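Side-chain contacts in alcohol dehydrogenase, zinc-containing (Streptococcus pneumoniae serotype 2, PDB 5YLN), which probably catalyses the NAD+-dependent oxidation of alcohols to aldehydes or ketones as a zinc-dependent alcohol dehydrogenase: residues 139-144 against 304-309; 176-181 against 255-260; 189-192 against 198-201; 206-211 against 338-343; 228-233 against 259-264. All coordinates share one frame; numbering follows the deposited sequence.

Interaction 1 of 5, residues 139-144 against 304-309; sequences HTPEDL and QLLKAL
Leu-144 and Pro-141, the two ends of a type I beta turn, lean on Leu-306 and Leu-309, which lie one helical turn apart on helix 302-310. The chain of Leu-144 leaves the turn with CB directed at the helix, but neither CB nor CG makes a close approach; the work is done at the fork. With CG set anti to the carbonyl carbon (chi1 -68°), the two methyls are carried across to the helix and land on different parts of it. CD1 of Leu-144 rests 3.9 Å from CB of Leu-309 and 4.2 Å from CD2 of Leu-306, lying between the two leucines. CD2 of Leu-144 drops onto the backbone instead and lies 3.6 Å from the carbonyl O of Leu-309. The side chains of Leu-144 and Leu-309 meet at roughly a right angle. At the start of the same turn, the Pro-141 ring offers its CD and CG to one methyl of Leu-306: CD2 of Leu-306 is 3.8 Å from CD of Pro-141 and 4.1 Å from its CG, again nearly at right angles. No hydrogen bond spans the segments; apart from the methyl resting against the Leu-309 carbonyl, the contacts are between apolar side chains. Leu-149 of helix 146-151 touches both Leu-144 and Leu-306, extending the apolar cluster. A loop leaving strand 137-139 of the mixed, GroES-like sheet thus packs on the helix that follows the last strand of the parallel sheet, consistent with the catalytic part of a medium-chain dehydrogenase.

Interaction 2 of 5, residues 176-181 against 255-260; sequences AIIGSG and FDFCQK
Ile-178, at the end of strand 174-178, pushes its side chain between Phe-257 and Cys-258 on helix 252-261, and all three residues are buried. The tight spot is at the sulfur: CG1 of Ile-178 lies 3.3 Å from SG of Cys-258, so short a distance for carbon and sulfur that it may in part reflect coordinate error. A bent chain (chi1 -45°, chi2 -59°) folds CD1 of Ile-178 onto the Phe-257 ring, 3.6 Å from CD2 and 3.8 Å from CE2 of that ring, at an oblique slant. Val-202 of the neighbouring strand touches both Ile-178 and Phe-257, continuing the apolar layer. The polar side of the helix has Lys-260 exposed. There OD1 of Asp-256 receives NE2 of the buried Gln-259 at 3.0 Å in a fairly straight bond (164°), through the lone pair anti to the other carboxylate oxygen and in the amide plane. Gln-259 also bonds to Glu-279 O through NE2 and to Asp-281 N through OE1. NZ of Lys-260 adds a salt bridge to OD1 of Asp-256 at 3.1 Å, weak as a hydrogen bond. Phe-255 points away from the strand and packs on Leu-282 of the second subunit. Beyond Ile-178 the chain turns through Gly-179, whose positive phi suits glycine, to Gly-181 at the N-cap of helix 182-191, a glycine-bearing strand-turn-helix consistent with the dinucleotide-binding turn of a Rossmann fold.

Interaction 3 of 5, residues 189-192 against 198-201; sequences LTAQ and KLIM
Leu-199 spreads its two methyls over the end of helix 182-191, one on Ala-191 and one on Gln-192. CD2 of Leu-199 sits 3.9 Å from CB of Ala-191, a plain methyl-to-methyl contact. CD1 of Leu-199 goes to Gln-192, 3.5 Å from its CG and 4.2 Å from its CD, so the leucine lies mainly against CG, with the amide carbon CD at the limit of contact. The Leu-199 side chain reaches both places with chi1 at -91°, off the staggered position. In the next shell, the amide of Gln-192 is held from outside the contact: NE2 donates to the carbonyl O of Leu-188, one turn back in the helix, and to the carbonyl O of Phe-215. These two bonds probably fix the amide and leave CG to meet the leucine. On the strand side, Leu-199 N bonds to OG1 of Thr-218, and the side chain is flanked by Val-175 and Ile-177 of the adjacent strand 174-178. The same CB of Ala-191 also touches Val-164 of helix 157-165. Farther out, the contact ties the helix to the second strand of a beta-alpha-beta unit: strand 174-178, helix 182-191 and strand 198-203, the opening unit of the nucleotide-binding half. Since no hydrogen bond crosses between the segments, their adhesion depends on close apolar fit, while the glutamine's NH2 finds its acceptors outside this pair and the residue brings chiefly its CG methylene to the buried leucine.

Interaction 4 of 5, residues 206-211 against 338-343; sequences DNRLET and KAADHH
Asn-207 brings its amide close to the His-343 ring, ND2 of Asn-207 standing 3.5 Å from NE2 and 3.8 Å from CD2 of the imidazole. The planes of the two groups are turned 89° apart, and the angle is too poor for a hydrogen bond, so this is a near approach of polar groups only. His-343 follows the short, weakly bonded helix 339-342 with positive phi (53°), a Schellman motif. Next comes Arg-208, whose guanidinium edge only skims Ala-340: CB of Ala-340 lies 4.5 Å from NH1 of Arg-208. The stronger partners of the guanidinium lie elsewhere, NH2 forming a salt bridge with Asp-203 and NH1 one with Asp-205. Asp-203 closes strand 198-203, the second strand of the Rossmann-type sheet, where an acidic residue in NAD-dependent relatives commonly meets the adenosine ribose; the pairing with Arg-208 is therefore probably close to the coenzyme site. Helix 339-342 belongs to the segment leading back into the mixed sheet, so the contact spans the two halves of the chain at the surface. Leu-209 turns inward to Met-201, and Glu-210 pairs with Lys-220. At Thr-211, OG1 gives its proton to the carbonyl O of Asn-207 at 3.2 Å, while Thr-211 N reaches that same oxygen at 3.0 Å from the opposite face of the carbonyl plane.

Interaction 5 of 5, residues 228-233 against 259-264; sequences KAIKEI and QKIIGV
On one flank of the Rossmann-type parallel sheet two neighbouring helices touch, Ile-230 and Ile-233 of helix 226-236 meeting Lys-260 and Ile-261 in the last part of 252-261. Ile-261 is buried between the two isoleucines. Its CG1 takes the crowded position between backbone N and carbonyl carbon (chi1 61°), which sets CG2 of Ile-261 beside the backbone N and facing Ile-230, 4.1 Å from CG1 of that residue. CB of Ile-261 lies 4.1 Å from CG2 of Ile-233, and the two CD1 methyls of Ile-233 and Ile-261 close at 4.2 Å. These isoleucines meet at oblique angles. Helix 226-236 links strand 219-222 to strand 242-247, and helix 252-261 leaves the latter strand for 266-270; both are crossover helices of the beta-alpha-beta series, and Val-242 beneath them touches Ile-233 and Ile-261 alike. Toward solvent, the CD1 methyl of Ile-230 lies 3.8 Å from CD and 4.1 Å from CB of Lys-260, so it packs on the aliphatic carbons of the lysine, whose ammonium is bound to Asp-256. The backbone end is also held from helix 226-236, since the carbonyl O of Lys-260 accepts a hydrogen bond from Tyr-234 OH. Strand 262-263 comes next, and the chain then turns a corner at Val-264, which packs on Tyr-99 of the second subunit.

Interactions 2, 3 and 5 are grouped around the six-stranded parallel sheet. Interactions 2 and 3 use adjacent strands, 174-178 and 198-203, with centres about 13 Å apart; interactions 2 and 5 share helix 252-261 and lie about 9 Å apart, Phe-257 packing on Ile-230 and Ile-233. Interaction 4 begins on helix 206-214, just after strand 198-203, and a weak hydrogen bond from Ser-180 OG to Arg-208 O connects it to interaction 2. Interaction 1 stands far off beside the mixed sheet, about 37 Å from interaction 5 between centres; along the chain it encloses interactions 2, 3 and 5, while its segments alternate with those of interaction 4. Interaction 4 alone bridges helix 206-214 of the nucleotide-binding part and helix 339-342.

Interaction 1 of 5, residues 139-144 against 304-309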
# COMPACT_ATOMS: atom_id res chain seq x y z
N HIS A 139 -0.06 -16.43 28.60
CA HIS A 139 -0.26 -17.71 29.26
C HIS A 139 -0.47 -18.80 28.21
O HIS A 139 -1.19 -18.60 27.24
CB HIS A 139 -1.46 -17.63 30.20
CG HIS A 139 -1.21 -16.82 31.43
ND1 HIS A 139 -0.40 -17.26 32.46
CD2 HIS A 139 -1.65 -15.59 31.80
CE1 HIS A 139 -0.36 -16.34 33.41
NE2 HIS A 139 -1.11 -15.32 33.03
N THR A 140 0.20 -19.95 28.40
CA THR A 140 0.02 -20.86 27.27
C THR A 140 -1.13 -21.84 27.51
O THR A 140 -1.28 -22.37 28.61
CB THR A 140 1.30 -21.65 27.00
OG1 THR A 140 1.71 -22.33 28.19
CG2 THR A 140 2.42 -20.71 26.53
N PRO A 141 -1.95 -22.10 26.48
CA PRO A 141 -2.97 -23.15 26.60
C PRO A 141 -2.31 -24.51 26.70
O PRO A 141 -1.32 -24.79 26.02
CB PRO A 141 -3.78 -23.01 25.31
CG PRO A 141 -3.42 -21.67 24.74
CD PRO A 141 -2.02 -21.40 25.19
N GLU A 142 -2.88 -25.38 27.55
CA GLU A 142 -2.33 -26.72 27.73
C GLU A 142 -2.59 -27.63 26.54
O GLU A 142 -2.02 -28.72 26.48
CB GLU A 142 -2.89 -27.37 29.00
CG GLU A 142 -2.52 -26.67 30.30
CD GLU A 142 -2.85 -27.50 31.53
OE1 GLU A 142 -2.77 -28.75 31.44
OE2 GLU A 142 -3.17 -26.91 32.59
N ASP A 143 -3.43 -27.21 25.59
CA ASP A 143 -3.78 -28.05 24.45
C ASP A 143 -2.73 -28.03 23.34
O ASP A 143 -2.74 -28.92 22.48
CB ASP A 143 -5.14 -27.61 23.89
CG ASP A 143 -5.68 -28.55 22.83
OD1 ASP A 143 -5.39 -29.76 22.91
OD2 ASP A 143 -6.39 -28.06 21.92
N LEU A 144 -1.84 -27.06 23.34
CA LEU A 144 -0.91 -26.89 22.24
C LEU A 144 0.46 -27.45 22.59
O LEU A 144 0.91 -27.41 23.74
CB LEU A 144 -0.79 -25.41 21.85
CG LEU A 144 -2.03 -24.76 21.23
CD1 LEU A 144 -1.74 -23.35 20.73
CD2 LEU A 144 -2.59 -25.63 20.11
N GLN A 304 -5.68 -14.06 18.98
CA GLN A 304 -6.56 -14.64 17.97
C GLN A 304 -5.95 -15.90 17.36
O GLN A 304 -6.66 -16.87 17.08
CB GLN A 304 -6.89 -13.59 16.90
CG GLN A 304 -7.76 -14.09 15.74
CD GLN A 304 -7.92 -13.07 14.60
OE1 GLN A 304 -7.07 -12.19 14.39
NE2 GLN A 304 -9.02 -13.19 13.84
N LEU A 305 -4.63 -15.90 17.16
CA LEU A 305 -3.97 -17.09 16.62
C LEU A 305 -4.00 -18.23 17.62
O LEU A 305 -4.16 -19.39 17.23
CB LEU A 305 -2.53 -16.78 16.21
CG LEU A 305 -2.28 -15.82 15.05
CD1 LEU A 305 -0.80 -15.43 15.02
CD2 LEU A 305 -2.70 -16.44 13.73
N LEU A 306 -3.81 -17.92 18.90
CA LEU A 306 -3.96 -18.95 19.93
C LEU A 306 -5.35 -19.59 19.87
O LEU A 306 -5.48 -20.82 19.92
CB LEU A 306 -3.70 -18.35 21.31
CG LEU A 306 -2.26 -18.06 21.72
CD1 LEU A 306 -2.28 -17.17 22.96
CD2 LEU A 306 -1.49 -19.35 22.01
N LYS A 307 -6.39 -18.76 19.75
CA LYS A 307 -7.75 -19.29 19.62
C LYS A 307 -7.88 -20.14 18.36
O LYS A 307 -8.38 -21.27 18.41
CB LYS A 307 -8.77 -18.15 19.61
CG LYS A 307 -8.97 -17.41 20.93
CD LYS A 307 -10.27 -16.56 20.86
CE LYS A 307 -10.29 -15.44 21.87
NZ LYS A 307 -10.85 -14.18 21.26
N ALA A 308 -7.40 -19.63 17.23
CA ALA A 308 -7.49 -20.35 15.97
C ALA A 308 -6.57 -21.58 15.91
O ALA A 308 -6.61 -22.28 14.89
CB ALA A 308 -7.19 -19.41 14.79
N LEU A 309 -5.77 -21.87 16.94
CA LEU A 309 -4.93 -23.07 16.98
C LEU A 309 -5.42 -24.13 17.95
O LEU A 309 -5.23 -25.32 17.68
CB LEU A 309 -3.48 -22.71 17.35
CG LEU A 309 -2.61 -21.97 16.34
CD1 LEU A 309 -1.17 -21.97 16.83
CD2 LEU A 309 -2.74 -22.54 14.93

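Interaction 2 of 5, residues 176-181 against 255-260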
# COMPACT_ATOMS: atom_id res chain seq x y z
N ALA A 176 -0.39 -15.69 -4.48
CA ALA A 176 0.91 -16.28 -4.75
C ALA A 176 1.84 -15.93 -3.60
O ALA A 176 1.82 -14.81 -3.10
CB ALA A 176 1.50 -15.79 -6.08
N ILE A 177 2.64 -16.90 -3.18
CA ILE A 177 3.65 -16.69 -2.16
C ILE A 177 5.02 -16.89 -2.81
O ILE A 177 5.26 -17.92 -3.46
CB ILE A 177 3.43 -17.61 -0.95
CG1 ILE A 177 2.06 -17.29 -0.35
CG2 ILE A 177 4.50 -17.39 0.11
CD1 ILE A 177 1.57 -18.31 0.67
N ILE A 178 5.87 -15.87 -2.71
CA ILE A 178 7.18 -15.88 -3.34
C ILE A 178 8.20 -16.19 -2.25
O ILE A 178 8.55 -15.33 -1.44
CB ILE A 178 7.50 -14.55 -4.03
CG1 ILE A 178 6.29 -14.08 -4.83
CG2 ILE A 178 8.71 -14.72 -4.94
CD1 ILE A 178 5.85 -15.06 -5.88
N GLY A 179 8.68 -17.42 -2.26
CA GLY A 179 9.68 -17.81 -1.30
C GLY A 179 9.09 -18.86 -0.39
O GLY A 179 8.19 -18.56 0.40
N SER A 180 9.58 -20.08 -0.52
CA SER A 180 9.03 -21.23 0.18
C SER A 180 9.89 -21.64 1.38
O SER A 180 9.81 -22.79 1.81
CB SER A 180 8.88 -22.40 -0.80
OG SER A 180 7.93 -23.34 -0.35
N GLY A 181 10.70 -20.72 1.92
CA GLY A 181 11.39 -20.94 3.17
C GLY A 181 10.43 -20.85 4.34
O GLY A 181 9.21 -20.86 4.16
N PHE A 255 10.97 -9.09 -5.17
CA PHE A 255 10.08 -7.94 -5.25
C PHE A 255 9.70 -7.67 -6.69
O PHE A 255 8.54 -7.35 -6.99
CB PHE A 255 10.71 -6.68 -4.65
CG PHE A 255 9.83 -5.45 -4.79
CD1 PHE A 255 8.81 -5.20 -3.87
CD2 PHE A 255 9.99 -4.58 -5.86
CE1 PHE A 255 7.99 -4.09 -4.01
CE2 PHE A 255 9.17 -3.47 -6.00
CZ PHE A 255 8.17 -3.23 -5.07
N ASP A 256 10.66 -7.82 -7.61
CA ASP A 256 10.38 -7.55 -9.01
C ASP A 256 9.37 -8.56 -9.57
O ASP A 256 8.47 -8.18 -10.33
CB ASP A 256 11.67 -7.58 -9.82
CG ASP A 256 11.42 -7.28 -11.28
OD1 ASP A 256 10.88 -6.18 -11.57
OD2 ASP A 256 11.75 -8.13 -12.12
N PHE A 257 9.53 -9.84 -9.22
CA PHE A 257 8.58 -10.86 -9.64
C PHE A 257 7.16 -10.52 -9.16
O PHE A 257 6.20 -10.57 -9.94
CB PHE A 257 9.01 -12.22 -9.07
CG PHE A 257 8.31 -13.39 -9.67
CD1 PHE A 257 8.79 -14.00 -10.82
CD2 PHE A 257 7.19 -13.92 -9.06
CE1 PHE A 257 8.13 -15.10 -11.37
CE2 PHE A 257 6.53 -15.01 -9.59
CZ PHE A 257 6.99 -15.60 -10.74
N CYS A 258 7.03 -10.15 -7.89
CA CYS A 258 5.73 -9.81 -7.32
C CYS A 258 5.04 -8.71 -8.11
O CYS A 258 3.83 -8.77 -8.34
CB CYS A 258 5.89 -9.38 -5.87
SG CYS A 258 6.08 -10.75 -4.75
N GLN A 259 5.80 -7.70 -8.54
CA GLN A 259 5.15 -6.57 -9.20
C GLN A 259 4.77 -6.91 -10.63
O GLN A 259 3.92 -6.23 -11.21
CB GLN A 259 6.02 -5.31 -9.11
CG GLN A 259 7.22 -5.27 -9.99
CD GLN A 259 7.99 -3.95 -9.87
OE1 GLN A 259 7.44 -2.94 -9.41
NE2 GLN A 259 9.26 -3.96 -10.28
N LYS A 260 5.32 -7.99 -11.18
CA LYS A 260 4.94 -8.44 -12.51
C LYS A 260 3.69 -9.33 -12.54
O LYS A 260 3.09 -9.50 -13.61
CB LYS A 260 6.12 -9.18 -13.15
CG LYS A 260 7.28 -8.23 -13.46
CD LYS A 260 8.16 -8.78 -14.56
CE LYS A 260 8.99 -7.69 -15.25
NZ LYS A 260 9.43 -6.64 -14.29

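Interaction 3 of 5, residues 189-192 against 198-201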
# COMPACT_ATOMS: atom_id res chain seq x y z
N LEU A 189 0.34 -21.35 5.73
CA LEU A 189 -0.56 -21.97 6.70
C LEU A 189 -1.67 -21.01 7.13
O LEU A 189 -2.84 -21.39 7.21
CB LEU A 189 0.22 -22.44 7.93
CG LEU A 189 1.18 -23.60 7.66
CD1 LEU A 189 1.99 -23.89 8.90
CD2 LEU A 189 0.43 -24.83 7.21
N THR A 190 -1.31 -19.77 7.44
CA THR A 190 -2.32 -18.84 7.94
C THR A 190 -3.19 -18.26 6.84
O THR A 190 -4.31 -17.83 7.13
CB THR A 190 -1.66 -17.72 8.75
OG1 THR A 190 -0.77 -16.96 7.92
CG2 THR A 190 -0.88 -18.31 9.93
N ALA A 191 -2.71 -18.24 5.59
CA ALA A 191 -3.58 -17.80 4.49
C ALA A 191 -4.77 -18.72 4.33
O ALA A 191 -5.79 -18.32 3.77
CB ALA A 191 -2.82 -17.72 3.16
N GLN A 192 -4.62 -19.99 4.73
CA GLN A 192 -5.73 -20.92 4.59
C GLN A 192 -6.86 -20.66 5.58
O GLN A 192 -7.95 -21.20 5.40
CB GLN A 192 -5.21 -22.35 4.72
CG GLN A 192 -4.38 -22.76 3.54
CD GLN A 192 -3.55 -24.03 3.76
OE1 GLN A 192 -4.07 -25.14 3.66
NE2 GLN A 192 -2.26 -23.87 4.02
N LYS A 198 -6.89 -20.00 -4.80
CA LYS A 198 -5.59 -20.42 -5.31
C LYS A 198 -4.50 -19.94 -4.37
O LYS A 198 -4.45 -18.76 -4.00
CB LYS A 198 -5.34 -19.89 -6.73
CG LYS A 198 -6.18 -20.57 -7.78
CD LYS A 198 -5.75 -20.19 -9.18
CE LYS A 198 -6.43 -21.09 -10.20
NZ LYS A 198 -7.90 -20.95 -10.19
N LEU A 199 -3.64 -20.87 -3.99
CA LEU A 199 -2.46 -20.62 -3.18
C LEU A 199 -1.29 -21.16 -3.99
O LEU A 199 -1.02 -22.36 -3.97
CB LEU A 199 -2.55 -21.31 -1.83
CG LEU A 199 -3.16 -20.52 -0.69
CD1 LEU A 199 -3.39 -21.46 0.49
CD2 LEU A 199 -2.23 -19.41 -0.31
N ILE A 200 -0.63 -20.26 -4.69
CA ILE A 200 0.42 -20.62 -5.64
C ILE A 200 1.77 -20.38 -4.95
O ILE A 200 2.11 -19.24 -4.63
CB ILE A 200 0.28 -19.80 -6.92
CG1 ILE A 200 -1.16 -19.92 -7.44
CG2 ILE A 200 1.31 -20.25 -7.95
CD1 ILE A 200 -1.59 -18.84 -8.42
N MET A 201 2.52 -21.45 -4.69
CA MET A 201 3.85 -21.29 -4.13
C MET A 201 4.85 -21.16 -5.28
O MET A 201 4.83 -21.97 -6.21
CB MET A 201 4.24 -22.45 -3.22
CG MET A 201 5.53 -22.19 -2.40
SD MET A 201 5.29 -21.09 -0.96
CE MET A 201 3.62 -21.50 -0.61

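Interaction 4 of 5, residues 206-211 against 338-343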
# COMPACT_ATOMS: atom_id res chain seq x y z
N ASP A 206 12.70 -27.35 -5.86
CA ASP A 206 11.53 -28.22 -5.97
C ASP A 206 11.22 -28.94 -4.66
O ASP A 206 10.06 -29.28 -4.41
CB ASP A 206 11.72 -29.24 -7.08
CG ASP A 206 10.48 -30.07 -7.30
OD1 ASP A 206 9.45 -29.49 -7.71
OD2 ASP A 206 10.54 -31.30 -7.05
N ASN A 207 12.23 -29.18 -3.82
CA ASN A 207 11.97 -29.80 -2.52
C ASN A 207 11.09 -28.91 -1.66
O ASN A 207 10.13 -29.38 -1.03
CB ASN A 207 13.29 -30.11 -1.80
CG ASN A 207 14.06 -31.27 -2.44
OD1 ASN A 207 13.50 -32.02 -3.23
ND2 ASN A 207 15.33 -31.42 -2.08
N ARG A 208 11.40 -27.62 -1.62
CA ARG A 208 10.58 -26.69 -0.85
C ARG A 208 9.18 -26.55 -1.45
O ARG A 208 8.18 -26.48 -0.71
CB ARG A 208 11.29 -25.34 -0.75
CG ARG A 208 12.65 -25.40 -0.00
CD ARG A 208 13.08 -24.03 0.54
NE ARG A 208 13.40 -23.11 -0.56
CZ ARG A 208 14.59 -23.03 -1.15
NH1 ARG A 208 15.60 -23.81 -0.75
NH2 ARG A 208 14.79 -22.16 -2.15
N LEU A 209 9.07 -26.54 -2.79
CA LEU A 209 7.74 -26.49 -3.41
C LEU A 209 6.92 -27.74 -3.09
O LEU A 209 5.72 -27.64 -2.82
CB LEU A 209 7.87 -26.31 -4.93
CG LEU A 209 8.30 -24.93 -5.46
CD1 LEU A 209 8.46 -24.93 -6.98
CD2 LEU A 209 7.34 -23.83 -5.03
N GLU A 210 7.55 -28.92 -3.09
CA GLU A 210 6.86 -30.14 -2.70
C GLU A 210 6.36 -30.07 -1.27
O GLU A 210 5.24 -30.49 -0.97
CB GLU A 210 7.77 -31.36 -2.89
CG GLU A 210 7.75 -31.94 -4.29
CD GLU A 210 6.36 -32.43 -4.69
OE1 GLU A 210 5.81 -33.33 -4.01
OE2 GLU A 210 5.82 -31.92 -5.70
N THR A 211 7.18 -29.54 -0.36
CA THR A 211 6.71 -29.34 1.01
C THR A 211 5.53 -28.36 1.04
O THR A 211 4.59 -28.53 1.83
CB THR A 211 7.87 -28.85 1.89
OG1 THR A 211 8.93 -29.82 1.90
CG2 THR A 211 7.41 -28.60 3.33
N LYS A 338 22.26 -24.23 6.62
CA LYS A 338 22.36 -25.11 5.46
C LYS A 338 21.08 -25.91 5.30
O LYS A 338 21.10 -27.10 4.96
CB LYS A 338 23.56 -26.05 5.60
CG LYS A 338 24.88 -25.35 5.78
CD LYS A 338 25.60 -25.19 4.45
CE LYS A 338 27.06 -25.63 4.54
NZ LYS A 338 27.78 -24.77 5.52
N ALA A 339 19.95 -25.24 5.54
CA ALA A 339 18.65 -25.90 5.64
C ALA A 339 18.36 -26.80 4.45
O ALA A 339 17.84 -27.91 4.62
CB ALA A 339 17.56 -24.83 5.80
N ALA A 340 18.72 -26.36 3.24
CA ALA A 340 18.46 -27.16 2.03
C ALA A 340 19.15 -28.53 2.09
O ALA A 340 18.57 -29.55 1.68
CB ALA A 340 18.89 -26.39 0.78
N ASP A 341 20.39 -28.59 2.61
CA ASP A 341 21.08 -29.87 2.73
C ASP A 341 20.33 -30.85 3.64
O ASP A 341 20.41 -32.07 3.43
CB ASP A 341 22.50 -29.69 3.27
CG ASP A 341 23.35 -28.75 2.43
OD1 ASP A 341 22.83 -28.18 1.45
OD2 ASP A 341 24.55 -28.58 2.76
N HIS A 342 19.62 -30.34 4.64
CA HIS A 342 18.96 -31.17 5.64
C HIS A 342 17.44 -31.19 5.53
O HIS A 342 16.79 -31.79 6.40
CB HIS A 342 19.33 -30.70 7.06
CG HIS A 342 20.81 -30.60 7.28
ND1 HIS A 342 21.53 -29.45 7.02
CD2 HIS A 342 21.71 -31.51 7.72
CE1 HIS A 342 22.81 -29.66 7.29
NE2 HIS A 342 22.94 -30.91 7.71
N HIS A 343 16.86 -30.57 4.49
CA HIS A 343 15.41 -30.45 4.38
C HIS A 343 14.82 -29.86 5.65
O HIS A 343 13.77 -30.28 6.13
CB HIS A 343 14.77 -31.81 4.05
CG HIS A 343 15.32 -32.47 2.82
ND1 HIS A 343 15.43 -33.84 2.69
CD2 HIS A 343 15.80 -31.95 1.66
CE1 HIS A 343 15.96 -34.14 1.52
NE2 HIS A 343 16.19 -33.01 0.87

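Interaction 5 of 5, residues 228-233 against 259-264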
# COMPACT_ATOMS: atom_id res chain seq x y z
N LYS A 228 8.62 -17.88 -17.95
CA LYS A 228 7.70 -19.00 -18.01
C LYS A 228 6.84 -19.08 -16.75
O LYS A 228 5.67 -19.47 -16.81
CB LYS A 228 8.50 -20.29 -18.23
CG LYS A 228 7.69 -21.57 -18.19
CD LYS A 228 8.64 -22.76 -18.25
CE LYS A 228 7.99 -24.02 -17.70
NZ LYS A 228 7.57 -23.89 -16.26
N ALA A 229 7.40 -18.70 -15.60
CA ALA A 229 6.64 -18.68 -14.35
C ALA A 229 5.56 -17.61 -14.38
O ALA A 229 4.42 -17.85 -13.96
CB ALA A 229 7.57 -18.46 -13.16
N ILE A 230 5.93 -16.41 -14.84
CA ILE A 230 4.99 -15.30 -14.96
C ILE A 230 3.84 -15.68 -15.88
O ILE A 230 2.66 -15.51 -15.54
CB ILE A 230 5.72 -14.03 -15.44
CG1 ILE A 230 6.71 -13.56 -14.36
CG2 ILE A 230 4.74 -12.92 -15.77
CD1 ILE A 230 7.79 -12.58 -14.84
N LYS A 231 4.17 -16.23 -17.06
CA LYS A 231 3.13 -16.76 -17.95
C LYS A 231 2.22 -17.74 -17.22
O LYS A 231 1.00 -17.61 -17.24
CB LYS A 231 3.77 -17.47 -19.14
CG LYS A 231 4.23 -16.56 -20.26
CD LYS A 231 4.39 -17.37 -21.55
CE LYS A 231 5.67 -17.01 -22.30
NZ LYS A 231 5.76 -15.56 -22.59
N GLU A 232 2.82 -18.71 -16.54
CA GLU A 232 2.06 -19.75 -15.88
C GLU A 232 1.13 -19.17 -14.82
O GLU A 232 -0.00 -19.62 -14.65
CB GLU A 232 3.02 -20.77 -15.26
CG GLU A 232 2.33 -21.86 -14.48
CD GLU A 232 3.25 -23.02 -14.17
OE1 GLU A 232 4.43 -22.98 -14.61
OE2 GLU A 232 2.79 -23.97 -13.49
N ILE A 233 1.59 -18.15 -14.10
CA ILE A 233 0.74 -17.56 -13.07
C ILE A 233 -0.41 -16.78 -13.72
O ILE A 233 -1.54 -16.82 -13.22
CB ILE A 233 1.58 -16.70 -12.12
CG1 ILE A 233 2.45 -17.62 -11.25
CG2 ILE A 233 0.68 -15.81 -11.25
CD1 ILE A 233 3.55 -16.90 -10.49
N GLN A 259 5.80 -7.70 -8.54
CA GLN A 259 5.15 -6.57 -9.20
C GLN A 259 4.77 -6.91 -10.63
O GLN A 259 3.92 -6.23 -11.21
CB GLN A 259 6.02 -5.31 -9.11
CG GLN A 259 7.22 -5.27 -9.99
CD GLN A 259 7.99 -3.95 -9.87
OE1 GLN A 259 7.44 -2.94 -9.41
NE2 GLN A 259 9.26 -3.96 -10.28
N LYS A 260 5.32 -7.99 -11.18
CA LYS A 260 4.94 -8.44 -12.51
C LYS A 260 3.69 -9.33 -12.54
O LYS A 260 3.09 -9.50 -13.61
CB LYS A 260 6.12 -9.18 -13.15
CG LYS A 260 7.28 -8.23 -13.46
CD LYS A 260 8.16 -8.78 -14.56
CE LYS A 260 8.99 -7.69 -15.25
NZ LYS A 260 9.43 -6.64 -14.29
N ILE A 261 3.27 -9.90 -11.41
CA ILE A 261 2.17 -10.85 -11.42
C ILE A 261 0.94 -10.33 -10.72
O ILE A 261 -0.12 -10.98 -10.78
CB ILE A 261 2.59 -12.20 -10.79
CG1 ILE A 261 3.02 -12.03 -9.33
CG2 ILE A 261 3.67 -12.84 -11.63
CD1 ILE A 261 2.93 -13.32 -8.45
N ILE A 262 1.03 -9.18 -10.05
CA ILE A 262 -0.09 -8.66 -9.30
C ILE A 262 -1.14 -8.11 -10.27
O ILE A 262 -0.81 -7.50 -11.29
CB ILE A 262 0.40 -7.60 -8.31
CG1 ILE A 262 -0.66 -7.32 -7.26
CG2 ILE A 262 0.88 -6.34 -9.02
CD1 ILE A 262 -0.96 -8.52 -6.38
N GLY A 263 -2.41 -8.40 -9.99
CA GLY A 263 -3.48 -7.95 -10.85
C GLY A 263 -4.07 -6.63 -10.39
O GLY A 263 -3.69 -6.10 -9.35
N VAL A 264 -5.00 -6.11 -11.21
CA VAL A 264 -5.77 -4.93 -10.83
C VAL A 264 -6.36 -5.14 -9.44
O VAL A 264 -6.94 -6.20 -9.16
CB VAL A 264 -6.88 -4.64 -11.85
CG1 VAL A 264 -7.82 -3.58 -11.28
CG2 VAL A 264 -6.30 -4.16 -13.18